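Hypothetical protein (PDB 1YB3) is of unknown function, a conserved DUF3201-family protein from the hyperthermophile Pyrococcus furiosus. Local coordinates at residues 24-35 and 153-162. Residues are numbered along the deposited sequence; the frame is centred on the assembly and turned at random.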
loop_
_atom_site.group_PDB
_atom_site.type_symbol
_atom_site.label_atom_id
_atom_site.label_comp_id
_atom_site.label_asym_id
_atom_site.label_seq_id
_atom_site.Cartn_x
_atom_site.Cartn_y
_atom_site.Cartn_z
ATOM N N ASP A 24 -1.991 12.834 11.027
ATOM C CA ASP A 24 -1.845 11.394 11.249
ATOM C C ASP A 24 -0.567 10.828 10.618
ATOM O O ASP A 24 0.049 9.919 11.202
ATOM C CB ASP A 24 -3.063 10.617 10.731
ATOM C CG ASP A 24 -4.278 10.707 11.662
ATOM O OD1 ASP A 24 -4.252 11.476 12.652
ATOM O OD2 ASP A 24 -5.267 9.991 11.387
ATOM N N ILE A 25 -0.195 11.296 9.425
ATOM C CA ILE A 25 1.026 10.784 8.781
ATOM C C ILE A 25 2.311 11.330 9.411
ATOM O O ILE A 25 3.309 10.598 9.561
ATOM C CB ILE A 25 1.012 10.930 7.235
ATOM C CG1 ILE A 25 -0.014 9.971 6.637
ATOM C CG2 ILE A 25 2.383 10.632 6.614
ATOM C CD1 ILE A 25 0.292 8.480 6.895
ATOM N N PHE A 26 2.300 12.600 9.813
ATOM C CA PHE A 26 3.466 13.110 10.529
ATOM C C PHE A 26 3.671 12.287 11.814
ATOM O O PHE A 26 4.802 11.896 12.140
ATOM C CB PHE A 26 3.343 14.616 10.806
ATOM C CG PHE A 26 3.463 15.469 9.567
ATOM C CD1 PHE A 26 4.601 15.396 8.757
ATOM C CD2 PHE A 26 2.445 16.362 9.213
ATOM C CE1 PHE A 26 4.713 16.184 7.604
ATOM C CE2 PHE A 26 2.550 17.162 8.055
ATOM C CZ PHE A 26 3.677 17.067 7.253
ATOM N N GLU A 27 2.568 11.967 12.491
ATOM C CA GLU A 27 2.598 11.182 13.733
ATOM C C GLU A 27 3.072 9.751 13.463
ATOM O O GLU A 27 3.954 9.224 14.170
ATOM C CB GLU A 27 1.215 11.164 14.391
ATOM C CG GLU A 27 1.119 10.295 15.655
ATOM C CD GLU A 27 -0.284 10.289 16.259
ATOM O OE1 GLU A 27 -0.459 10.895 17.350
ATOM O OE2 GLU A 27 -1.209 9.695 15.644
ATOM N N LEU A 28 2.491 9.131 12.437
ATOM C CA LEU A 28 2.800 7.732 12.117
ATOM C C LEU A 28 4.246 7.569 11.667
ATOM O O LEU A 28 4.880 6.529 11.980
ATOM C CB LEU A 28 1.848 7.191 11.052
ATOM C CG LEU A 28 1.998 5.728 10.647
ATOM C CD1 LEU A 28 1.801 4.807 11.885
ATOM C CD2 LEU A 28 1.009 5.415 9.537
ATOM N N ARG A 29 4.777 8.558 10.939
ATOM C CA ARG A 29 6.172 8.532 10.502
ATOM C C ARG A 29 7.103 8.433 11.703
ATOM O O ARG A 29 8.019 7.586 11.724
ATOM C CB ARG A 29 6.524 9.738 9.602
ATOM C CG ARG A 29 7.896 9.638 8.919
ATOM C CD ARG A 29 9.022 10.214 9.781
ATOM N NE ARG A 29 10.339 9.895 9.224
ATOM C CZ ARG A 29 11.502 10.233 9.774
ATOM N NH1 ARG A 29 11.540 10.961 10.892
ATOM N NH2 ARG A 29 12.640 9.871 9.181
ATOM N N GLU A 30 6.875 9.267 12.716
ATOM C CA GLU A 30 7.760 9.225 13.891
ATOM C C GLU A 30 7.614 7.899 14.646
ATOM O O GLU A 30 8.618 7.321 15.131
ATOM C CB GLU A 30 7.515 10.438 14.793
ATOM C CG GLU A 30 7.864 11.791 14.126
ATOM C CD GLU A 30 9.273 11.834 13.531
ATOM O OE1 GLU A 30 10.231 11.385 14.207
ATOM O OE2 GLU A 30 9.431 12.326 12.395
ATOM N N GLU A 31 6.390 7.387 14.698
ATOM C CA GLU A 31 6.111 6.123 15.382
ATOM C C GLU A 31 6.804 4.954 14.683
ATOM O O GLU A 31 7.480 4.143 15.334
ATOM C CB GLU A 31 4.607 5.867 15.503
ATOM C CG GLU A 31 3.927 6.798 16.521
ATOM C CD GLU A 31 2.418 6.824 16.414
ATOM O OE1 GLU A 31 1.855 6.243 15.459
ATOM O OE2 GLU A 31 1.788 7.448 17.299
ATOM N N LEU A 32 6.663 4.870 13.361
ATOM C CA LEU A 32 7.298 3.749 12.640
ATOM C C LEU A 32 8.824 3.892 12.560
ATOM O O LEU A 32 9.544 2.881 12.476
ATOM C CB LEU A 32 6.671 3.535 11.247
ATOM C CG LEU A 32 5.180 3.157 11.187
ATOM C CD1 LEU A 32 4.792 2.883 9.761
ATOM C CD2 LEU A 32 4.832 1.904 12.050
ATOM N N LYS A 33 9.320 5.128 12.612
ATOM C CA LYS A 33 10.753 5.385 12.667
ATOM C C LYS A 33 11.291 4.714 13.932
ATOM O O LYS A 33 12.304 4.004 13.894
ATOM C CB LYS A 33 11.038 6.890 12.695
ATOM C CG LYS A 33 12.471 7.275 13.051
ATOM C CD LYS A 33 13.456 6.985 11.941
ATOM C CE LYS A 33 14.776 7.718 12.206
ATOM N NZ LYS A 33 15.900 7.165 11.434
ATOM N N GLU A 34 10.581 4.911 15.043
ATOM C CA GLU A 34 10.967 4.295 16.319
ATOM C C GLU A 34 10.774 2.776 16.325
ATOM O O GLU A 34 11.637 2.038 16.804
ATOM C CB GLU A 34 10.197 4.945 17.477
ATOM C CG GLU A 34 10.598 6.403 17.730
ATOM C CD GLU A 34 9.588 7.177 18.578
ATOM O OE1 GLU A 34 8.642 6.548 19.112
ATOM O OE2 GLU A 34 9.742 8.422 18.709
ATOM N N GLU A 35 9.661 2.309 15.767
ATOM C CA GLU A 35 9.250 0.923 15.918
ATOM C C GLU A 35 9.869 -0.057 14.904
ATOM O O GLU A 35 10.224 -1.189 15.260
ATOM C CB GLU A 35 7.725 0.845 15.893
ATOM C CG GLU A 35 7.101 1.540 17.101
ATOM C CD GLU A 35 5.649 1.951 16.887
ATOM O OE1 GLU A 35 4.982 1.410 15.976
ATOM O OE2 GLU A 35 5.177 2.826 17.644
ATOM N N PHE A 153 -8.890 5.101 8.717
ATOM C CA PHE A 153 -8.104 5.898 9.665
ATOM C C PHE A 153 -7.861 5.180 10.988
ATOM O O PHE A 153 -8.008 5.759 12.081
ATOM C CB PHE A 153 -8.729 7.297 9.864
ATOM C CG PHE A 153 -8.584 8.195 8.655
ATOM C CD1 PHE A 153 -7.386 8.869 8.412
ATOM C CD2 PHE A 153 -9.627 8.332 7.749
ATOM C CE1 PHE A 153 -7.233 9.691 7.281
ATOM C CE2 PHE A 153 -9.482 9.160 6.599
ATOM C CZ PHE A 153 -8.283 9.832 6.384
ATOM N N ASP A 154 -7.494 3.907 10.867
ATOM C CA ASP A 154 -7.303 3.038 12.038
ATOM C C ASP A 154 -5.811 2.891 12.313
ATOM O O ASP A 154 -5.111 2.093 11.668
ATOM C CB ASP A 154 -7.985 1.689 11.799
ATOM C CG ASP A 154 -8.028 0.814 13.049
ATOM O OD1 ASP A 154 -7.109 0.913 13.886
ATOM O OD2 ASP A 154 -8.994 0.027 13.179
ATOM N N LYS A 155 -5.331 3.657 13.288
ATOM C CA LYS A 155 -3.906 3.666 13.673
ATOM C C LYS A 155 -3.420 2.306 14.178
ATOM O O LYS A 155 -2.359 1.828 13.786
ATOM C CB LYS A 155 -3.657 4.751 14.741
ATOM C CG LYS A 155 -4.135 6.148 14.336
ATOM C CD LYS A 155 -3.947 7.168 15.486
ATOM C CE LYS A 155 -4.434 8.552 15.062
ATOM N NZ LYS A 155 -4.079 9.609 16.055
ATOM N N GLU A 156 -4.224 1.653 15.009
ATOM C CA GLU A 156 -3.866 0.313 15.497
ATOM C C GLU A 156 -3.650 -0.648 14.342
ATOM O O GLU A 156 -2.716 -1.453 14.366
ATOM C CB GLU A 156 -4.969 -0.229 16.429
ATOM C CG GLU A 156 -4.610 -1.555 17.170
ATOM C CD GLU A 156 -4.960 -2.858 16.372
ATOM O OE1 GLU A 156 -5.643 -2.766 15.327
ATOM O OE2 GLU A 156 -4.558 -3.984 16.802
ATOM N N GLU A 157 -4.527 -0.557 13.330
ATOM C CA GLU A 157 -4.462 -1.460 12.184
ATOM C C GLU A 157 -3.282 -1.167 11.284
ATOM O O GLU A 157 -2.678 -2.081 10.747
ATOM C CB GLU A 157 -5.787 -1.480 11.395
ATOM C CG GLU A 157 -6.804 -2.451 12.009
ATOM C CD GLU A 157 -8.162 -2.418 11.335
ATOM O OE1 GLU A 157 -8.267 -1.844 10.220
ATOM O OE2 GLU A 157 -9.128 -2.968 11.914
ATOM N N VAL A 158 -2.922 0.104 11.093
ATOM C CA VAL A 158 -1.728 0.316 10.258
ATOM C C VAL A 158 -0.491 -0.331 10.859
ATOM O O VAL A 158 0.270 -1.017 10.153
ATOM C CB VAL A 158 -1.493 1.793 9.886
ATOM C CG1 VAL A 158 -0.427 1.897 8.763
ATOM C CG2 VAL A 158 -2.737 2.351 9.392
ATOM N N LYS A 159 -0.313 -0.159 12.173
ATOM C CA LYS A 159 0.804 -0.776 12.874
ATOM C C LYS A 159 0.731 -2.305 12.796
ATOM O O LYS A 159 1.706 -2.958 12.452
ATOM C CB LYS A 159 0.867 -0.328 14.340
ATOM C CG LYS A 159 1.355 1.088 14.567
ATOM C CD LYS A 159 1.465 1.370 16.092
ATOM C CE LYS A 159 1.933 2.790 16.366
ATOM N NZ LYS A 159 1.909 3.124 17.824
ATOM N N ARG A 160 -0.440 -2.875 13.090
ATOM C CA ARG A 160 -0.556 -4.339 13.088
ATOM C C ARG A 160 -0.419 -4.970 11.706
ATOM O O ARG A 160 0.222 -6.012 11.548
ATOM C CB ARG A 160 -1.838 -4.788 13.790
ATOM C CG ARG A 160 -1.973 -6.327 13.858
ATOM C CD ARG A 160 -3.008 -6.770 14.920
ATOM N NE ARG A 160 -4.239 -5.992 14.777
ATOM C CZ ARG A 160 -5.189 -6.250 13.886
ATOM N NH1 ARG A 160 -5.094 -7.303 13.084
ATOM N NH2 ARG A 160 -6.242 -5.452 13.800
ATOM N N GLU A 161 -1.017 -4.338 10.693
ATOM C CA GLU A 161 -0.957 -4.897 9.347
ATOM C C GLU A 161 0.427 -4.788 8.706
ATOM O O GLU A 161 0.837 -5.700 7.992
ATOM C CB GLU A 161 -2.058 -4.304 8.454
ATOM C CG GLU A 161 -3.496 -4.547 8.949
ATOM C CD GLU A 161 -3.816 -6.012 9.251
ATOM O OE1 GLU A 161 -3.113 -6.906 8.756
ATOM O OE2 GLU A 161 -4.799 -6.234 9.978
ATOM N N ILE A 162 1.138 -3.677 8.948
ATOM C CA ILE A 162 2.539 -3.592 8.496
ATOM C C ILE A 162 3.342 -4.716 9.135
ATOM O O ILE A 162 4.128 -5.383 8.465
ATOM C CB ILE A 162 3.197 -2.226 8.810
ATOM C CG1 ILE A 162 2.579 -1.149 7.941
ATOM C CG2 ILE A 162 4.727 -2.316 8.636
ATOM C CD1 ILE A 162 2.966 0.301 8.322
#
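Lysines of helix 155-171 reach across to acidic side chains of helix 11-35 in a side-by-side helix packing (signed crossing angle -35°, closest approach of the local axes 11.8 Å) on one face of the seven-stranded antiparallel sheet. Lys155, extended beyond CG, crosses Glu27 at about a right angle and donates from NZ to the syn lone pair of Glu27 OE2 (2.9 Å). Asp24 OD1 adds a long salt bridge to the same NZ (3.9 Å), while its OD2 lies 3.8 Å from Phe153 CD1. An alanine at Glu27 takes away the carboxylate, and the Lys155 ammonium would probably be left with the long Asp24 bridge and freer to swing. One turn on, Lys159 NZ makes a weak hydrogen bond to Glu35 OE2 (3.3 Å) and a longer salt bridge to Glu31 OE1. Beneath these charges the interface is apolar: Leu28, with CG anti to the backbone N (chi1 -178°), turns CD2 to Val158 CG1 (3.9 Å), and Leu32 CD1 and Ile162 CD1 meet tip to tip in a tight 3.5 Å contact. Phe83 receives Leu28 and Val158, and Val76 receives Leu28 and Ile162. An apolar underside and an ion-paired outer seam are typical of amphipathic helices layered on a sheet in an alpha+beta fold.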